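Local structure of BauA (6HCP) at residues 42-47 / 135-140; 78-83 / 161-166; 276-281 / 334-339; 320-325 / 686-691. The protein takes up iron across the outer membrane of Acinetobacter baumannii as ferric preacinetobactin, as a transporter of the TonB-dependent receptor family. All coordinates share one frame; numbering follows the deposited sequence. Where two conformers were deposited one is given.

Interaction 1 (42-47 / 135-140); sequences QVATSS and FGRVEV. With EDO (1,2-ethanediol), chain U; EDO (1,2-ethanediol), chain H; EDO (1,2-ethanediol), chain I.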
loop_
_atom_site.group_PDB
_atom_site.type_symbol
_atom_site.label_atom_id
_atom_site.label_comp_id
_atom_site.label_asym_id
_atom_site.label_seq_id
_atom_site.Cartn_x
_atom_site.Cartn_y
_atom_site.Cartn_z
ATOM N N GLN A 42 21.891 -17.627 10.512
ATOM C CA GLN A 42 20.901 -16.899 11.333
ATOM C C GLN A 42 20.637 -17.593 12.681
ATOM O O GLN A 42 20.136 -16.947 13.607
ATOM C CB GLN A 42 19.646 -16.668 10.499
ATOM C CG GLN A 42 19.915 -15.614 9.423
ATOM C CD GLN A 42 18.791 -15.502 8.433
ATOM O OE1 GLN A 42 18.021 -16.449 8.283
ATOM N NE2 GLN A 42 18.624 -14.297 7.877
ATOM N N VAL A 43 21.037 -18.853 12.793
ATOM C CA VAL A 43 20.861 -19.655 13.986
ATOM C C VAL A 43 22.203 -20.303 14.332
ATOM O O VAL A 43 22.985 -20.663 13.434
ATOM C CB VAL A 43 19.768 -20.696 13.717
ATOM C CG1 VAL A 43 19.791 -21.848 14.706
ATOM C CG2 VAL A 43 18.401 -20.027 13.675
ATOM N N ALA A 44 22.471 -20.454 15.626
ATOM C CA ALA A 44 23.707 -21.093 16.115
ATOM C C ALA A 44 23.441 -22.562 16.455
ATOM O O ALA A 44 22.303 -22.992 16.602
ATOM C CB ALA A 44 24.234 -20.326 17.298
ATOM N N THR A 45 24.520 -23.342 16.587
ATOM C CA THR A 45 24.397 -24.785 16.710
ATOM C C THR A 45 24.384 -25.218 18.180
ATOM O O THR A 45 24.222 -26.395 18.464
ATOM C CB THR A 45 25.539 -25.496 15.973
ATOM O OG1 THR A 45 26.750 -24.913 16.455
ATOM C CG2 THR A 45 25.455 -25.329 14.472
ATOM N N SER A 46 24.669 -24.285 19.086
ATOM C CA SER A 46 24.665 -24.586 20.515
ATOM C C SER A 46 23.988 -23.446 21.274
ATOM O O SER A 46 23.878 -22.318 20.768
ATOM C CB SER A 46 26.069 -24.821 21.019
ATOM O OG SER A 46 26.819 -23.625 20.949
ATOM N N SER A 47 23.636 -23.726 22.532
ATOM C CA SER A 47 23.122 -22.712 23.422
ATOM C C SER A 47 23.460 -23.082 24.868
ATOM O O SER A 47 23.872 -24.217 25.171
ATOM C CB SER A 47 21.630 -22.516 23.231
ATOM O OG SER A 47 20.910 -23.664 23.680
ATOM N N PHE A 135 24.097 -7.700 21.578
ATOM C CA PHE A 135 24.130 -9.155 21.733
ATOM C C PHE A 135 24.616 -9.859 20.472
ATOM O O PHE A 135 24.143 -9.588 19.357
ATOM C CB PHE A 135 22.767 -9.667 22.208
ATOM C CG PHE A 135 22.303 -8.980 23.464
ATOM C CD1 PHE A 135 22.968 -9.186 24.666
ATOM C CD2 PHE A 135 21.231 -8.097 23.443
ATOM C CE1 PHE A 135 22.612 -8.472 25.801
ATOM C CE2 PHE A 135 20.860 -7.408 24.586
ATOM C CZ PHE A 135 21.564 -7.576 25.756
ATOM N N GLY A 136 25.446 -10.882 20.695
ATOM C CA GLY A 136 25.896 -11.803 19.666
ATOM C C GLY A 136 24.901 -12.924 19.415
ATOM O O GLY A 136 24.840 -13.481 18.316
ATOM N N ARG A 137 24.172 -13.323 20.468
ATOM C CA ARG A 137 23.192 -14.394 20.369
ATOM C C ARG A 137 21.991 -14.037 21.247
ATOM O O ARG A 137 22.122 -13.399 22.276
ATOM C CB ARG A 137 23.727 -15.753 20.826
ATOM C CG ARG A 137 25.007 -16.204 20.138
ATOM C CD ARG A 137 24.737 -16.732 18.737
ATOM N NE ARG A 137 25.958 -17.236 18.132
ATOM C CZ ARG A 137 26.734 -16.575 17.268
ATOM N NH1 ARG A 137 26.494 -15.313 16.933
ATOM N NH2 ARG A 137 27.768 -17.212 16.748
ATOM N N VAL A 138 20.815 -14.467 20.798
ATOM C CA VAL A 138 19.609 -14.435 21.604
ATOM C C VAL A 138 19.061 -15.854 21.653
ATOM O O VAL A 138 18.681 -16.390 20.615
ATOM C CB VAL A 138 18.566 -13.467 21.022
ATOM C CG1 VAL A 138 17.230 -13.612 21.750
ATOM C CG2 VAL A 138 19.048 -12.034 21.068
ATOM N N GLU A 139 19.150 -16.486 22.833
ATOM C CA GLU A 139 18.869 -17.871 23.009
ATOM C C GLU A 139 17.536 -18.047 23.750
ATOM O O GLU A 139 17.200 -17.288 24.663
ATOM C CB GLU A 139 19.972 -18.555 23.834
ATOM C CG GLU A 139 21.378 -18.330 23.325
ATOM C CD GLU A 139 22.445 -19.011 24.161
ATOM O OE1 GLU A 139 22.138 -19.414 25.333
ATOM O OE2 GLU A 139 23.562 -19.198 23.626
ATOM N N VAL A 140 16.790 -19.074 23.359
ATOM C CA VAL A 140 15.529 -19.417 23.995
ATOM C C VAL A 140 15.584 -20.889 24.387
ATOM O O VAL A 140 15.903 -21.766 23.566
ATOM C CB VAL A 140 14.306 -19.156 23.093
ATOM C CG1 VAL A 140 13.003 -19.470 23.827
ATOM C CG2 VAL A 140 14.277 -17.739 22.567
HETATM C C1 EDO U . 18.635 -20.033 8.680
HETATM O O1 EDO U . 17.268 -20.334 9.039
HETATM C C2 EDO U . 19.515 -20.487 9.841
HETATM O O2 EDO U . 20.779 -19.875 9.780
HETATM C C1 EDO H . 20.642 -24.366 19.462
HETATM O O1 EDO H . 20.776 -25.724 19.921
HETATM C C2 EDO H . 19.838 -24.315 18.162
HETATM O O2 EDO H . 19.666 -22.936 17.749
HETATM C C1 EDO I . 15.049 -17.534 7.195
HETATM O O1 EDO I . 16.092 -17.895 8.171
HETATM C C2 EDO I . 13.910 -16.710 7.794
HETATM O O2 EDO I . 14.267 -15.365 8.082
HETATM O O HOH W 1 24.129 -19.679 21.089
HETATM O O HOH W 2 18.604 -22.339 24.560
#
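Ser47 faces Glu139 with their CA atoms 6.5 Å apart and Ala44 faces Arg137 with theirs 8.0 Å apart, a spacing at which the two backbones form no direct hydrogen bond and meet through side-chain packing and bridging water. The carboxylate of Glu139, carried on a chain extended beyond CG (chi2 180°), comes up against Ser47: CD of Glu139 lies 3.7 Å from CB of Ser47, and OE2 of Glu139 is 3.5 Å from CA of Ser47. Both oxygens of this buried acid have donors. OE1 is met by Asn162 ND2 and by the backbone N of Asn48, while OE2 accepts from a water 2.6 Å away that also donates to Ser46 O. Three donors would favour the charged form. A bend at chi2 (-77°) lays the chain of Arg137 beside Ala44, NE of Arg137 coming within 3.6 Å of CB of Ala44 at an oblique angle to the guanidinium. NH1 of Arg137 turns back to Gly136 O at 2.8 Å, from above the carbonyl plane, and NH2 forms a salt bridge with Asp36, which also binds Ser46 OG. Gly136 and Arg137 form a classic beta bulge facing Val164. Strand 46-48, paired with strand 54-56, lies against strand 135-142, which runs between strands 64-68 and 159-165 in the sheet of this receptor's plug domain; Val138 and Val140 pack on helix 81-84.

Interaction 2 (78-83 / 161-166); sequences KDITEV and VNLVTK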
loop_
_atom_site.group_PDB
_atom_site.type_symbol
_atom_site.label_atom_id
_atom_site.label_comp_id
_atom_site.label_asym_id
_atom_site.label_seq_id
_atom_site.Cartn_x
_atom_site.Cartn_y
_atom_site.Cartn_z
ATOM N N LYS A 78 14.018 -4.267 16.867
ATOM C CA LYS A 78 14.087 -3.126 17.759
ATOM C C LYS A 78 13.979 -3.582 19.227
ATOM O O LYS A 78 14.180 -2.793 20.141
ATOM C CB LYS A 78 12.956 -2.160 17.407
ATOM C CG LYS A 78 12.961 -1.624 15.975
ATOM C CD LYS A 78 13.909 -0.450 15.767
ATOM C CE LYS A 78 13.938 0.098 14.345
ATOM N NZ LYS A 78 14.597 -0.845 13.409
ATOM N N ASP A 79 13.560 -4.834 19.444
ATOM C CA ASP A 79 13.422 -5.385 20.788
ATOM C C ASP A 79 13.504 -6.909 20.699
ATOM O O ASP A 79 13.708 -7.461 19.625
ATOM C CB ASP A 79 12.146 -4.876 21.468
ATOM C CG ASP A 79 10.841 -5.326 20.829
ATOM O OD1 ASP A 79 10.855 -6.338 20.118
ATOM O OD2 ASP A 79 9.827 -4.612 21.004
ATOM N N ILE A 80 13.509 -7.582 21.856
ATOM C CA ILE A 80 13.765 -9.003 21.886
ATOM C C ILE A 80 12.598 -9.764 21.246
ATOM O O ILE A 80 12.810 -10.757 20.562
ATOM C CB ILE A 80 14.047 -9.477 23.323
ATOM C CG1 ILE A 80 15.319 -8.822 23.869
ATOM C CG2 ILE A 80 14.132 -10.989 23.346
ATOM C CD1 ILE A 80 16.539 -9.015 22.985
ATOM N N THR A 81 11.379 -9.234 21.410
ATOM C CA THR A 81 10.173 -9.860 20.826
ATOM C C THR A 81 10.344 -10.029 19.309
ATOM O O THR A 81 9.985 -11.053 18.739
ATOM C CB THR A 81 8.918 -9.026 21.118
ATOM O OG1 THR A 81 8.768 -8.924 22.535
ATOM C CG2 THR A 81 7.673 -9.640 20.517
ATOM N N GLU A 82 10.875 -8.986 18.664
ATOM C CA GLU A 82 11.040 -8.947 17.201
ATOM C C GLU A 82 12.113 -9.936 16.749
ATOM O O GLU A 82 12.176 -10.257 15.568
ATOM C CB GLU A 82 11.390 -7.529 16.748
ATOM C CG GLU A 82 10.200 -6.599 16.843
ATOM C CD GLU A 82 10.419 -5.173 16.367
ATOM O OE1 GLU A 82 11.455 -4.896 15.730
ATOM O OE2 GLU A 82 9.519 -4.360 16.600
ATOM N N VAL A 83 12.929 -10.443 17.686
ATOM C CA VAL A 83 13.830 -11.526 17.389
ATOM C C VAL A 83 13.135 -12.875 17.588
ATOM O O VAL A 83 13.251 -13.765 16.751
ATOM C CB VAL A 83 15.115 -11.448 18.240
ATOM C CG1 VAL A 83 16.064 -12.565 17.875
ATOM C CG2 VAL A 83 15.808 -10.098 18.115
ATOM N N VAL A 161 14.970 -16.809 28.184
ATOM C CA VAL A 161 15.640 -16.068 27.150
ATOM C C VAL A 161 16.999 -15.643 27.703
ATOM O O VAL A 161 17.054 -14.941 28.717
ATOM C CB VAL A 161 14.816 -14.840 26.738
ATOM C CG1 VAL A 161 15.532 -14.029 25.668
ATOM C CG2 VAL A 161 13.420 -15.243 26.289
ATOM N N ASN A 162 18.066 -16.083 27.030
ATOM C CA ASN A 162 19.432 -15.808 27.457
ATOM C C ASN A 162 20.117 -14.956 26.380
ATOM O O ASN A 162 20.167 -15.358 25.208
ATOM C CB ASN A 162 20.206 -17.104 27.714
ATOM C CG ASN A 162 21.618 -16.859 28.213
ATOM O OD1 ASN A 162 21.823 -16.039 29.113
ATOM N ND2 ASN A 162 22.604 -17.476 27.559
ATOM N N LEU A 163 20.588 -13.776 26.786
ATOM C CA LEU A 163 21.205 -12.834 25.874
ATOM C C LEU A 163 22.722 -12.905 26.054
ATOM O O LEU A 163 23.237 -12.753 27.185
ATOM C CB LEU A 163 20.694 -11.423 26.163
ATOM C CG LEU A 163 19.171 -11.279 26.231
ATOM C CD1 LEU A 163 18.779 -9.835 26.471
ATOM C CD2 LEU A 163 18.507 -11.793 24.966
ATOM N N VAL A 164 23.404 -13.265 24.967
ATOM C CA VAL A 164 24.848 -13.463 24.965
ATOM C C VAL A 164 25.485 -12.201 24.380
ATOM O O VAL A 164 25.153 -11.796 23.262
ATOM C CB VAL A 164 25.223 -14.712 24.153
ATOM C CG1 VAL A 164 26.733 -14.902 24.054
ATOM C CG2 VAL A 164 24.551 -15.959 24.693
ATOM N N THR A 165 26.345 -11.547 25.156
ATOM C CA THR A 165 26.899 -10.257 24.760
ATOM C C THR A 165 28.003 -10.452 23.708
ATOM O O THR A 165 28.502 -11.568 23.495
ATOM C CB THR A 165 27.434 -9.478 25.965
ATOM O OG1 THR A 165 28.417 -10.291 26.607
ATOM C CG2 THR A 165 26.330 -9.096 26.924
ATOM N N LYS A 166 28.348 -9.347 23.050
ATOM C CA LYS A 166 29.394 -9.322 22.008
ATOM C C LYS A 166 30.773 -9.087 22.651
ATOM O O LYS A 166 30.937 -8.162 23.455
ATOM C CB LYS A 166 29.141 -8.167 21.037
ATOM C CG LYS A 166 27.951 -8.315 20.105
ATOM C CD LYS A 166 27.606 -6.991 19.417
ATOM C CE LYS A 166 26.648 -7.151 18.253
ATOM N NZ LYS A 166 26.340 -5.846 17.621
#
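Ile80 supplies every touch from the 78-83 side, and its two branches each find a different residue of the strand. CD1 of Ile80 meets CD2 of Leu163 tip to tip at 3.9 Å. CG2 of Ile80 passes alongside CG1 of Val161 at 4.1 Å, the two side chains sliding by in opposite directions. With chi1 at -63° CG2 stands anti to the backbone N, and the bend at chi2 (-54°) carries CD1 to Leu163. All three residues are buried, and the contact between them is wholly apolar. The other side of the helical turn is looser and polar: Lys78, Asp79, Thr81 and Glu82 are partly exposed and make no contact with the strand. There OD1 of Asp79 makes a capping bond with the backbone N of Glu82 at 3.0 Å, met nearly along its C-O bond. OE1 of Glu82 accepts from the backbone N of Lys78 at 2.9 Å, from above the carboxylate plane. These bonds fix the turn that presents Ile80. Beyond it, Lys78 and Glu82 touch Met699 on barrel strand 697-705, while Leu163 also packs on Phe135 and Val138, within the plug sheet where strand 159-165 runs between strands 135-142 and 117-118.

Interaction 3 (276-281 / 334-339); sequences LSPDWG and STLGQL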
loop_
_atom_site.group_PDB
_atom_site.type_symbol
_atom_site.label_atom_id
_atom_site.label_comp_id
_atom_site.label_asym_id
_atom_site.label_seq_id
_atom_site.Cartn_x
_atom_site.Cartn_y
_atom_site.Cartn_z
ATOM N N LEU A 276 -5.216 4.465 21.301
ATOM C CA LEU A 276 -6.414 4.495 22.160
ATOM C C LEU A 276 -6.083 4.907 23.603
ATOM O O LEU A 276 -6.905 4.761 24.506
ATOM C CB LEU A 276 -7.073 3.120 22.122
ATOM C CG LEU A 276 -7.742 2.759 20.799
ATOM C CD1 LEU A 276 -8.407 1.405 20.894
ATOM C CD2 LEU A 276 -8.766 3.824 20.388
ATOM N N SER A 277 -4.887 5.449 23.798
ATOM C CA SER A 277 -4.463 5.998 25.070
ATOM C C SER A 277 -4.112 7.467 24.857
ATOM O O SER A 277 -3.879 7.882 23.722
ATOM C CB SER A 277 -3.262 5.199 25.619
ATOM O OG SER A 277 -3.569 3.809 25.748
ATOM N N PRO A 278 -3.963 8.271 25.929
ATOM C CA PRO A 278 -3.686 9.699 25.776
ATOM C C PRO A 278 -2.464 9.991 24.896
ATOM O O PRO A 278 -1.393 9.430 25.097
ATOM C CB PRO A 278 -3.466 10.185 27.218
ATOM C CG PRO A 278 -4.249 9.214 28.076
ATOM C CD PRO A 278 -4.232 7.900 27.327
ATOM N N ASP A 279 -2.620 10.945 23.958
ATOM C CA ASP A 279 -1.538 11.365 23.090
ATOM C C ASP A 279 -0.403 11.950 23.933
ATOM O O ASP A 279 0.756 11.761 23.591
ATOM C CB ASP A 279 -1.997 12.319 21.965
ATOM C CG ASP A 279 -2.944 13.440 22.373
ATOM O OD1 ASP A 279 -2.906 13.837 23.561
ATOM O OD2 ASP A 279 -3.709 13.930 21.490
ATOM N N TRP A 280 -0.734 12.528 25.092
ATOM C CA TRP A 280 0.282 13.129 25.966
ATOM C C TRP A 280 0.939 12.095 26.896
ATOM O O TRP A 280 1.902 12.427 27.582
ATOM C CB TRP A 280 -0.312 14.286 26.770
ATOM C CG TRP A 280 -1.560 13.973 27.530
ATOM C CD1 TRP A 280 -2.824 14.405 27.231
ATOM C CD2 TRP A 280 -1.672 13.245 28.771
ATOM N NE1 TRP A 280 -3.707 13.966 28.178
ATOM C CE2 TRP A 280 -3.027 13.277 29.148
ATOM C CE3 TRP A 280 -0.753 12.619 29.623
ATOM C CZ2 TRP A 280 -3.495 12.663 30.305
ATOM C CZ3 TRP A 280 -1.217 12.000 30.756
ATOM C CH2 TRP A 280 -2.565 12.036 31.105
ATOM N N GLY A 281 0.404 10.870 26.939
ATOM C CA GLY A 281 0.914 9.840 27.879
ATOM C C GLY A 281 2.323 9.418 27.513
ATOM O O GLY A 281 2.676 9.383 26.327
ATOM N N SER A 334 -11.548 6.889 30.220
ATOM C CA SER A 334 -10.185 6.651 30.635
ATOM C C SER A 334 -9.924 7.351 31.975
ATOM O O SER A 334 -9.941 8.576 32.087
ATOM C CB SER A 334 -9.190 7.065 29.559
ATOM O OG SER A 334 -9.441 6.401 28.318
ATOM N N THR A 335 -9.472 6.571 32.951
ATOM C CA THR A 335 -8.945 7.126 34.189
ATOM C C THR A 335 -7.439 7.331 34.023
ATOM O O THR A 335 -6.768 6.547 33.364
ATOM C CB THR A 335 -9.255 6.188 35.365
ATOM O OG1 THR A 335 -8.508 5.004 35.100
ATOM C CG2 THR A 335 -10.719 5.830 35.485
ATOM N N LEU A 336 -6.911 8.367 34.676
ATOM C CA LEU A 336 -5.530 8.737 34.554
ATOM C C LEU A 336 -4.778 8.320 35.823
ATOM O O LEU A 336 -5.332 8.375 36.902
ATOM C CB LEU A 336 -5.442 10.247 34.339
ATOM C CG LEU A 336 -6.259 10.788 33.165
ATOM C CD1 LEU A 336 -6.078 12.293 33.039
ATOM C CD2 LEU A 336 -5.868 10.090 31.873
ATOM N N GLY A 337 -3.493 7.997 35.673
ATOM C CA GLY A 337 -2.642 7.563 36.786
ATOM C C GLY A 337 -1.178 7.843 36.522
ATOM O O GLY A 337 -0.772 8.144 35.393
ATOM N N GLN A 338 -0.386 7.836 37.594
ATOM C CA GLN A 338 1.052 8.019 37.518
ATOM C C GLN A 338 1.721 6.942 38.376
ATOM O O GLN A 338 1.243 6.616 39.465
ATOM C CB GLN A 338 1.450 9.416 37.993
ATOM C CG GLN A 338 0.824 10.533 37.170
ATOM C CD GLN A 338 1.277 11.913 37.604
ATOM O OE1 GLN A 338 1.940 12.086 38.629
ATOM N NE2 GLN A 338 1.091 12.880 36.717
ATOM N N LEU A 339 2.838 6.421 37.875
ATOM C CA LEU A 339 3.617 5.419 38.585
ATOM C C LEU A 339 5.092 5.683 38.329
ATOM O O LEU A 339 5.498 6.019 37.222
ATOM C CB LEU A 339 3.214 4.024 38.091
ATOM C CG LEU A 339 4.047 2.857 38.638
ATOM C CD1 LEU A 339 3.930 2.759 40.152
ATOM C CD2 LEU A 339 3.614 1.548 37.996
HETATM O O HOH W 3 -7.320 5.006 27.190
#
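Leu336 has the most surface buried here, and both its methyl groups are spent on the turn opposite. CD1 of Leu336 lies 3.8 Å from CZ2 of Trp280, in the plane of the indole and at its edge, so the leucine abuts the rim of the six-membered ring and does not stack on a face. CD2 of Leu336 meets the same edge from slightly toward the face that Pro278 covers, 3.9 Å from CH2 of Trp280, and also reaches CG of Pro278 at 4.2 Å. Trp280, second in buried surface, owes its placing to chi1 (52°), which sets CG between the backbone N and the carbonyl carbon and folds the indole back over its own turn. One ring face is then covered by Pro278, whose CB sits 3.7 Å above the plane over the ring centre. NE1, the polar corner of the indole, bonds to Trp402 O. Pro278 opens a type I beta turn closed by the bond from Gly281 N to Pro278 O at 2.9 Å. Beside this apolar cluster a water links the segments, donating to Leu276 O at 2.7 Å and lying 2.8 Å from Ser334 OG. The turn belongs to a beta-barrel loop leading into strand 282-297 and leans on the extended end of barrel strand 331-358, beside strands 320-325 and 391-394, while Trp280 also touches Asn318 of strand 302-318.

Interaction 4 (320-325 / 686-691); sequences ASAGTI and QLTNLA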
loop_
_atom_site.group_PDB
_atom_site.type_symbol
_atom_site.label_atom_id
_atom_site.label_comp_id
_atom_site.label_asym_id
_atom_site.label_seq_id
_atom_site.Cartn_x
_atom_site.Cartn_y
_atom_site.Cartn_z
ATOM N N ALA A 320 -2.885 7.020 30.987
ATOM C CA ALA A 320 -4.085 6.340 31.409
ATOM C C ALA A 320 -3.695 5.173 32.331
ATOM O O ALA A 320 -2.751 4.431 32.029
ATOM C CB ALA A 320 -4.854 5.863 30.215
ATOM N N SER A 321 -4.521 4.903 33.341
ATOM C CA SER A 321 -4.371 3.610 34.054
ATOM C C SER A 321 -5.207 2.539 33.352
ATOM O O SER A 321 -4.722 1.443 33.101
ATOM C CB SER A 321 -4.663 3.709 35.529
ATOM O OG SER A 321 -5.878 4.348 35.761
ATOM N N ALA A 322 -6.375 2.936 32.852
ATOM C CA ALA A 322 -7.167 2.095 31.950
ATOM C C ALA A 322 -8.210 2.937 31.200
ATOM O O ALA A 322 -8.900 3.764 31.798
ATOM C CB ALA A 322 -7.852 1.004 32.736
ATOM N N GLY A 323 -8.434 2.560 29.941
ATOM C CA GLY A 323 -9.594 2.950 29.217
ATOM C C GLY A 323 -10.617 1.833 29.234
ATOM O O GLY A 323 -10.246 0.681 29.321
ATOM N N THR A 324 -11.888 2.200 29.375
ATOM C CA THR A 324 -12.977 1.256 29.351
ATOM C C THR A 324 -13.934 1.593 28.210
ATOM O O THR A 324 -14.467 2.722 28.168
ATOM C CB THR A 324 -13.739 1.253 30.687
ATOM O OG1 THR A 324 -12.785 1.040 31.730
ATOM C CG2 THR A 324 -14.824 0.199 30.743
ATOM N N ILE A 325 -14.230 0.596 27.367
ATOM C CA ILE A 325 -15.223 0.779 26.312
ATOM C C ILE A 325 -16.621 0.603 26.919
ATOM O O ILE A 325 -16.988 -0.492 27.377
ATOM C CB ILE A 325 -14.991 -0.184 25.137
ATOM C CG1 ILE A 325 -13.625 0.041 24.488
ATOM C CG2 ILE A 325 -16.132 -0.094 24.115
ATOM C CD1 ILE A 325 -13.281 -0.965 23.413
ATOM N N GLN A 686 -0.750 -7.068 28.765
ATOM C CA GLN A 686 -0.734 -7.130 30.238
ATOM C C GLN A 686 -1.619 -6.039 30.843
ATOM O O GLN A 686 -1.704 -4.919 30.323
ATOM C CB GLN A 686 0.701 -6.982 30.727
ATOM C CG GLN A 686 1.530 -8.213 30.412
ATOM C CD GLN A 686 2.927 -8.124 30.978
ATOM O OE1 GLN A 686 3.133 -7.563 32.046
ATOM N NE2 GLN A 686 3.875 -8.784 30.322
ATOM N N LEU A 687 -2.311 -6.412 31.924
ATOM C CA LEU A 687 -3.016 -5.535 32.884
ATOM C C LEU A 687 -4.362 -5.020 32.355
ATOM O O LEU A 687 -5.227 -4.741 33.150
ATOM C CB LEU A 687 -2.121 -4.378 33.330
ATOM C CG LEU A 687 -0.816 -4.797 34.018
ATOM C CD1 LEU A 687 -0.103 -3.579 34.583
ATOM C CD2 LEU A 687 -1.052 -5.839 35.111
ATOM N N THR A 688 -4.541 -4.899 31.036
ATOM C CA THR A 688 -5.826 -4.475 30.469
ATOM C C THR A 688 -6.272 -5.539 29.460
ATOM O O THR A 688 -5.491 -6.402 29.079
ATOM C CB THR A 688 -5.744 -3.093 29.796
ATOM O OG1 THR A 688 -4.742 -3.174 28.780
ATOM C CG2 THR A 688 -5.427 -1.959 30.751
ATOM N N ASN A 689 -7.532 -5.469 29.020
ATOM C CA ASN A 689 -8.156 -6.560 28.258
ATOM C C ASN A 689 -7.674 -6.621 26.802
ATOM O O ASN A 689 -7.516 -7.722 26.256
ATOM C CB ASN A 689 -9.680 -6.457 28.255
ATOM C CG ASN A 689 -10.341 -6.631 29.608
ATOM O OD1 ASN A 689 -11.439 -6.122 29.787
ATOM N ND2 ASN A 689 -9.713 -7.354 30.542
ATOM N N LEU A 690 -7.503 -5.449 26.152
ATOM C CA LEU A 690 -7.289 -5.380 24.717
ATOM C C LEU A 690 -6.307 -4.260 24.380
ATOM O O LEU A 690 -6.313 -3.224 25.010
ATOM C CB LEU A 690 -8.599 -5.039 23.998
ATOM C CG LEU A 690 -9.757 -6.012 24.123
ATOM C CD1 LEU A 690 -10.964 -5.437 23.395
ATOM C CD2 LEU A 690 -9.405 -7.377 23.578
ATOM N N ALA A 691 -5.572 -4.457 23.289
ATOM C CA ALA A 691 -4.809 -3.414 22.655
ATOM C C ALA A 691 -4.735 -3.732 21.161
ATOM O O ALA A 691 -4.767 -4.886 20.761
ATOM C CB ALA A 691 -3.432 -3.327 23.257
#
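Thr688 touches strand 320-325 through a single methyl group. CG2 of Thr688 lies 4.2 Å from the carbonyl O of Ser321 and 4.3 Å from CB of Ala322, a light van der Waals contact with no hydrogen bond across it. The CA atoms of Ala322 and Thr688 are 6.9 Å apart, and Ala322 and Thr688 both direct CB into the gap. The methyl is aimed by chi1 of Thr688 (58°), which sets OG1 between the backbone N and the carbonyl carbon and leaves CG2 anti to that carbon, pointing at strand 320-325.

A second shell fixes both partners. Arg256 serves each side: its carbonyl O takes the hydroxyl of Thr688, while its NE donates to Ser321 O, the same oxygen that the methyl approaches. Ser321 OG is hydrogen-bonded to Thr335 OG1 on the neighbouring strand. Asn259 also works for both segments, through backbone bonds to Gly323 and Ile325 and through its OD1, which accepts from Asn689 N. Asn689 OD1 accepts from Val260 N in addition, and Asn689 and Leu690 make a classic beta bulge opposite Val258. Further out, Gln686 bonds to Asn103 and touches Trp100, so the 686-691 loop also borders the plug.

Asn689, Leu690 and Ala691 fall in a predicted TonB C-terminal box. Joining the loop before the last barrel strand to the short strand 320-325 by way of strand 258-259, the contact is packing of a loop on a short strand, as found among the probably extracellular extensions of 22-stranded TonB-dependent receptor barrels.

How the interactions relate
Interactions 1 and 2 come first along the chain and interleave; interactions 3 and 4 follow, again with alternating segments. The first pair, with centres 9 Å apart, shares the plug sheet, where strands 135-142 and 159-165 are joined by probable bonds such as Gly136 N to Val164 O. The second pair, 10 Å between centres, meets where strands 320-325 and 331-358 adjoin. The two pairs do not touch; interactions 1 and 3 are about 38 Å apart between centres, on opposite sides of the chain's centre, while 2 and 4 come to about 9 Å at their nearest atoms. One pair thus holds together the plug inside the barrel, the other the loops and short strands at one barrel end.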